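Local atomic coordinates of regulatory Subunit of Protein Kinase A (cAMP-dependent) from Euglena gracilis (Euglena gracilis, PDB entry 6RSX), a protein that binds cyclic nucleotide in two tandem domains, here occupied by cAMP, and probably regulates a protein kinase A catalytic subunit. Residues A[84-89]-A[133-138]; A[92-97]-A[125-130]. All blocks are in the same frame, centred on the assembly; numbering follows the deposited sequence.

Interaction 1 (A[84-89]-A[133-138]); sequences IESGTC and NVRLWA
The carbonyl oxygen of R135 is gripped by two successive amides, E85 N at 2.7 Å and S86 N at 3.1 Å, both reaching it from the same face of its carbonyl plane. R135 N answers with a bond to S86 O. Two residues of one strand thus face one residue of the other, the classic beta bulge, and the antiparallel register slips by one between the I84-L136 and S86-R135 pairs. The bulge lies where strand 80-84 leaves one sheet of the cyclic nucleotide-binding beta-barrel and the chain turns a corner on its way to strand 89-93. E85 extends fully, chi1 -176° setting CG opposite the backbone N, and runs out between R135 and W137. Its carboxylate stacks on the R135 guanidinium, planes 18° apart, with OE1 3.3 Å from CZ over the centre of one face; this salt bridge rests on charge alone, since no N-H of R135 points at OE1. The other oxygen, OE2, takes the indole N-H, NE1 of W137 lying 3.0 Å away above the carboxylate plane, and also pairs with R34 of helix 29-39. A leucine in place of E85 would probably leave the W137 indole N-H without its acceptor and the close, like-charged pair R34 and R135 without the carboxylate both of them pair with. R135 bends at chi3 (-52°), which brings NE within 2.8 Å of S86 OG in a nearly straight bond within the guanidinium plane; a water joins S86 OG to R135 NH2. On the buried face I84 CG1 packs against L136 CD2, and C89 SG touches V134 CG2.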
# COMPACT_ATOMS: atom_id res chain seq x y z
N ILE A 84 6.49 4.42 12.56
CA ILE A 84 7.77 4.01 13.13
C ILE A 84 8.89 4.83 12.49
O ILE A 84 9.00 4.91 11.26
CB ILE A 84 8.00 2.51 12.89
CG1 ILE A 84 6.93 1.68 13.65
CG2 ILE A 84 9.40 2.16 13.38
CD1 ILE A 84 7.03 0.14 13.40
N GLU A 85 9.76 5.39 13.33
CA GLU A 85 10.98 6.03 12.87
C GLU A 85 12.17 5.06 12.94
O GLU A 85 12.90 4.90 11.96
CB GLU A 85 11.28 7.28 13.70
CG GLU A 85 12.53 8.04 13.17
CD GLU A 85 12.72 9.35 13.96
OE1 GLU A 85 12.58 9.33 15.21
OE2 GLU A 85 12.91 10.40 13.32
N SER A 86 12.32 4.37 14.08
CA SER A 86 13.41 3.40 14.30
C SER A 86 12.86 2.17 14.99
O SER A 86 11.92 2.26 15.79
CB SER A 86 14.50 3.92 15.25
OG SER A 86 14.81 5.26 15.04
N GLY A 87 13.49 1.02 14.73
CA GLY A 87 13.15 -0.19 15.44
C GLY A 87 12.10 -0.98 14.69
O GLY A 87 11.59 -0.58 13.65
N THR A 88 11.75 -2.14 15.25
CA THR A 88 10.68 -2.94 14.69
C THR A 88 9.67 -3.26 15.80
O THR A 88 10.01 -3.26 16.99
CB THR A 88 11.17 -4.22 14.06
OG1 THR A 88 11.72 -5.08 15.08
CG2 THR A 88 12.22 -3.88 12.91
N CYS A 89 8.45 -3.58 15.40
CA CYS A 89 7.34 -3.88 16.30
C CYS A 89 6.64 -5.14 15.83
O CYS A 89 6.52 -5.37 14.62
CB CYS A 89 6.27 -2.72 16.35
SG CYS A 89 6.86 -1.21 17.11
N ASN A 133 14.40 -1.43 20.90
CA ASN A 133 14.00 -0.07 21.25
C ASN A 133 13.42 0.58 20.00
O ASN A 133 13.91 0.36 18.89
CB ASN A 133 15.18 0.74 21.74
CG ASN A 133 15.75 0.20 23.03
OD1 ASN A 133 15.07 -0.50 23.79
ND2 ASN A 133 17.01 0.53 23.28
N VAL A 134 12.38 1.38 20.19
CA VAL A 134 11.65 1.94 19.05
C VAL A 134 11.51 3.45 19.23
O VAL A 134 11.32 3.96 20.36
CB VAL A 134 10.27 1.26 18.88
CG1 VAL A 134 9.37 2.06 17.95
CG2 VAL A 134 10.38 -0.21 18.39
N ARG A 135 11.62 4.17 18.13
CA ARG A 135 11.29 5.59 18.06
C ARG A 135 10.09 5.74 17.12
O ARG A 135 10.06 5.14 16.05
CB ARG A 135 12.46 6.43 17.54
CG ARG A 135 13.66 6.58 18.46
CD ARG A 135 14.66 7.70 17.98
NE ARG A 135 15.10 7.56 16.57
CZ ARG A 135 15.73 8.52 15.90
NH1 ARG A 135 16.01 9.68 16.51
NH2 ARG A 135 16.07 8.32 14.63
N LEU A 136 9.11 6.57 17.53
CA LEU A 136 7.89 6.73 16.74
C LEU A 136 7.59 8.22 16.59
O LEU A 136 7.98 9.02 17.45
CB LEU A 136 6.66 6.10 17.46
CG LEU A 136 6.75 4.68 18.04
CD1 LEU A 136 5.74 4.40 19.13
CD2 LEU A 136 6.48 3.73 16.91
N TRP A 137 6.88 8.57 15.53
CA TRP A 137 6.19 9.86 15.43
C TRP A 137 4.69 9.61 15.54
O TRP A 137 4.17 8.66 14.97
CB TRP A 137 6.54 10.54 14.10
CG TRP A 137 7.92 11.15 14.11
CD1 TRP A 137 9.09 10.64 13.52
CD2 TRP A 137 8.29 12.37 14.72
NE1 TRP A 137 10.14 11.50 13.76
CE2 TRP A 137 9.67 12.57 14.48
CE3 TRP A 137 7.57 13.34 15.43
CZ2 TRP A 137 10.34 13.71 14.95
CZ3 TRP A 137 8.23 14.45 15.89
CH2 TRP A 137 9.59 14.64 15.65
N ALA A 138 3.97 10.46 16.27
CA ALA A 138 2.57 10.17 16.57
C ALA A 138 1.71 11.39 16.27
O ALA A 138 2.16 12.52 16.40
CB ALA A 138 2.38 9.81 18.04
O HOH W 1 16.76 5.73 13.03

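Interaction 2 (A[92-97]-A[125-130]); sequences LIQPNP and AASVQA. With CMP (adenosine-3',5'-cyclic-monophosphate), chain B.
I93 and A126 meet side by side at the edge of the cAMP pocket, CG1 of I93 lying 3.5 Å from CB of A126. Beyond this contact I93 reaches on to the nucleotide: CG1 is anti to the carbonyl carbon (chi1 -58°) and the chain then runs extended, carrying CD1 to 3.7 Å from N1 of the adenine. A125 approaches the same ligand from the other segment, its methyl near both the phosphate oxygen O2P and the base carbon C2. A125 N donates to O2P of the nucleotide over 2.8 Å, nearly straight. A125 lies at the end of the phosphate-binding cassette of a cyclic nucleotide-binding domain, where G114, E115, A117 and R124 also hold the ligand and the chain runs directly from the cassette into strand 127-130. That strand pairs antiparallel with strand 89-93 at L92 and S127, a hydrogen-bonded pair: L92 N gives to S127 O at an almost linear 174°, and S127 N gives back to L92 O over 2.8 Å. On the sheet face turned from the ligand, the L92 side chain lies across that of Q129, its CD1 3.5 Å from OE1, while F70 of strand 70-72 touches both residues. The Q129 amide is fixed through NE2, which donates to the carbonyl of G68. Past the end of strand 89-93, a water lies 2.7 Å from Q94 OE1 and also bonds to S127 OG, bridging the two side chains. Each has a protein partner as well, S127 OG accepting from the backbone N of Q74 and Q94 NE2 donating to the A99 carbonyl.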
# COMPACT_ATOMS: atom_id res chain seq x y z
N LEU A 92 0.45 -8.38 17.29
CA LEU A 92 -0.05 -9.57 17.99
C LEU A 92 -1.57 -9.48 18.10
O LEU A 92 -2.10 -8.44 18.48
CB LEU A 92 0.57 -9.69 19.39
CG LEU A 92 2.10 -9.67 19.40
CD1 LEU A 92 2.65 -9.11 20.66
CD2 LEU A 92 2.52 -11.10 19.26
N ILE A 93 -2.27 -10.57 17.78
CA ILE A 93 -3.73 -10.55 17.84
C ILE A 93 -4.23 -11.77 18.61
O ILE A 93 -3.89 -12.91 18.28
CB ILE A 93 -4.36 -10.48 16.44
CG1 ILE A 93 -3.87 -9.22 15.71
CG2 ILE A 93 -5.93 -10.52 16.55
CD1 ILE A 93 -4.34 -9.13 14.23
N GLN A 94 -5.04 -11.51 19.64
CA GLN A 94 -5.71 -12.58 20.37
C GLN A 94 -7.05 -12.88 19.71
O GLN A 94 -7.73 -11.96 19.23
CB GLN A 94 -6.01 -12.12 21.82
CG GLN A 94 -4.78 -11.73 22.60
CD GLN A 94 -5.16 -10.81 23.71
OE1 GLN A 94 -4.90 -9.60 23.64
NE2 GLN A 94 -5.80 -11.35 24.75
N PRO A 95 -7.49 -14.13 19.78
CA PRO A 95 -8.81 -14.47 19.25
C PRO A 95 -9.92 -14.06 20.19
O PRO A 95 -11.08 -13.94 19.77
CB PRO A 95 -8.76 -16.00 19.14
CG PRO A 95 -7.75 -16.41 20.13
CD PRO A 95 -6.71 -15.33 20.14
N ASN A 96 -9.59 -13.83 21.43
CA ASN A 96 -10.53 -13.30 22.42
C ASN A 96 -9.74 -12.89 23.65
O ASN A 96 -8.57 -13.30 23.81
CB ASN A 96 -11.59 -14.33 22.77
CG ASN A 96 -11.01 -15.55 23.43
OD1 ASN A 96 -10.55 -15.50 24.58
ND2 ASN A 96 -11.02 -16.66 22.73
N PRO A 97 -10.35 -12.12 24.57
CA PRO A 97 -9.57 -11.52 25.66
C PRO A 97 -9.01 -12.54 26.62
O PRO A 97 -8.05 -12.25 27.33
CB PRO A 97 -10.59 -10.57 26.36
CG PRO A 97 -11.61 -10.25 25.26
CD PRO A 97 -11.72 -11.57 24.48
N ALA A 125 -7.54 -3.31 17.48
CA ALA A 125 -7.67 -4.66 16.93
C ALA A 125 -6.44 -5.57 17.16
O ALA A 125 -6.50 -6.77 16.87
CB ALA A 125 -7.96 -4.57 15.41
N ALA A 126 -5.34 -5.01 17.64
CA ALA A 126 -4.12 -5.77 17.83
C ALA A 126 -3.32 -5.09 18.91
O ALA A 126 -3.46 -3.88 19.14
CB ALA A 126 -3.33 -5.82 16.50
N SER A 127 -2.45 -5.87 19.56
CA SER A 127 -1.39 -5.29 20.35
C SER A 127 -0.19 -5.00 19.45
O SER A 127 0.07 -5.72 18.48
CB SER A 127 -0.97 -6.26 21.46
OG SER A 127 -2.07 -6.54 22.37
N VAL A 128 0.59 -3.98 19.81
CA VAL A 128 1.81 -3.65 19.07
C VAL A 128 2.95 -3.57 20.07
O VAL A 128 2.94 -2.70 20.96
CB VAL A 128 1.68 -2.33 18.30
CG1 VAL A 128 2.95 -2.06 17.45
CG2 VAL A 128 0.44 -2.36 17.42
N GLN A 129 3.92 -4.48 19.95
CA GLN A 129 4.98 -4.61 20.95
C GLN A 129 6.33 -4.25 20.35
O GLN A 129 6.68 -4.77 19.28
CB GLN A 129 5.02 -6.04 21.49
CG GLN A 129 6.08 -6.23 22.54
CD GLN A 129 5.99 -7.60 23.20
OE1 GLN A 129 5.56 -8.56 22.58
NE2 GLN A 129 6.36 -7.68 24.48
N ALA A 130 7.09 -3.39 21.02
CA ALA A 130 8.43 -3.08 20.54
C ALA A 130 9.29 -4.33 20.61
O ALA A 130 9.32 -5.02 21.64
CB ALA A 130 9.06 -1.97 21.38
P CMP B . -5.95 -0.21 15.61
O1P CMP B . -6.31 1.27 15.99
O2P CMP B . -6.92 -1.31 15.63
O5' CMP B . -4.80 -0.72 16.62
C5' CMP B . -3.97 -1.82 16.29
C4' CMP B . -3.42 -1.56 14.92
O4' CMP B . -2.63 -2.62 14.37
C3' CMP B . -4.49 -1.38 13.87
O3' CMP B . -5.22 -0.19 14.06
C2' CMP B . -3.69 -1.45 12.56
O2' CMP B . -3.16 -0.16 12.29
C1' CMP B . -2.54 -2.41 12.96
N9 CMP B . -2.60 -3.72 12.32
C8 CMP B . -1.54 -4.34 11.68
N7 CMP B . -1.94 -5.53 11.28
C5 CMP B . -3.23 -5.64 11.61
C6 CMP B . -4.08 -6.68 11.36
N6 CMP B . -3.88 -7.95 10.70
N1 CMP B . -5.35 -6.63 11.73
C2 CMP B . -5.77 -5.52 12.41
N3 CMP B . -4.94 -4.46 12.65
C4 CMP B . -3.65 -4.54 12.25
O HOH W 2 -3.14 -8.86 21.67

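From the N terminus, helix 29-39 leads to strand 61-65, which starts the first cyclic nucleotide-binding barrel. After strand 80-84 the chain enters segment 84-89, continues through strand 89-93 into segment 92-97, and passes the cAMP-binding loop before returning as 125-130 and then 133-138. Interaction 2 closes the inner loop, of 27 residues, and interaction 1 the outer one, of 43, so the two nest without crossing. Interaction 1 holds the corner where the chain leaves the sheet beside helix 29-39 for the other one, interaction 2 belongs to that second sheet, of strands 70-72, 127-130, 89-93 and 102-107, with I93 at the nucleotide. Their centres lie about 18 Å apart, yet C89 CB packs 3.6 Å from V128 CG1.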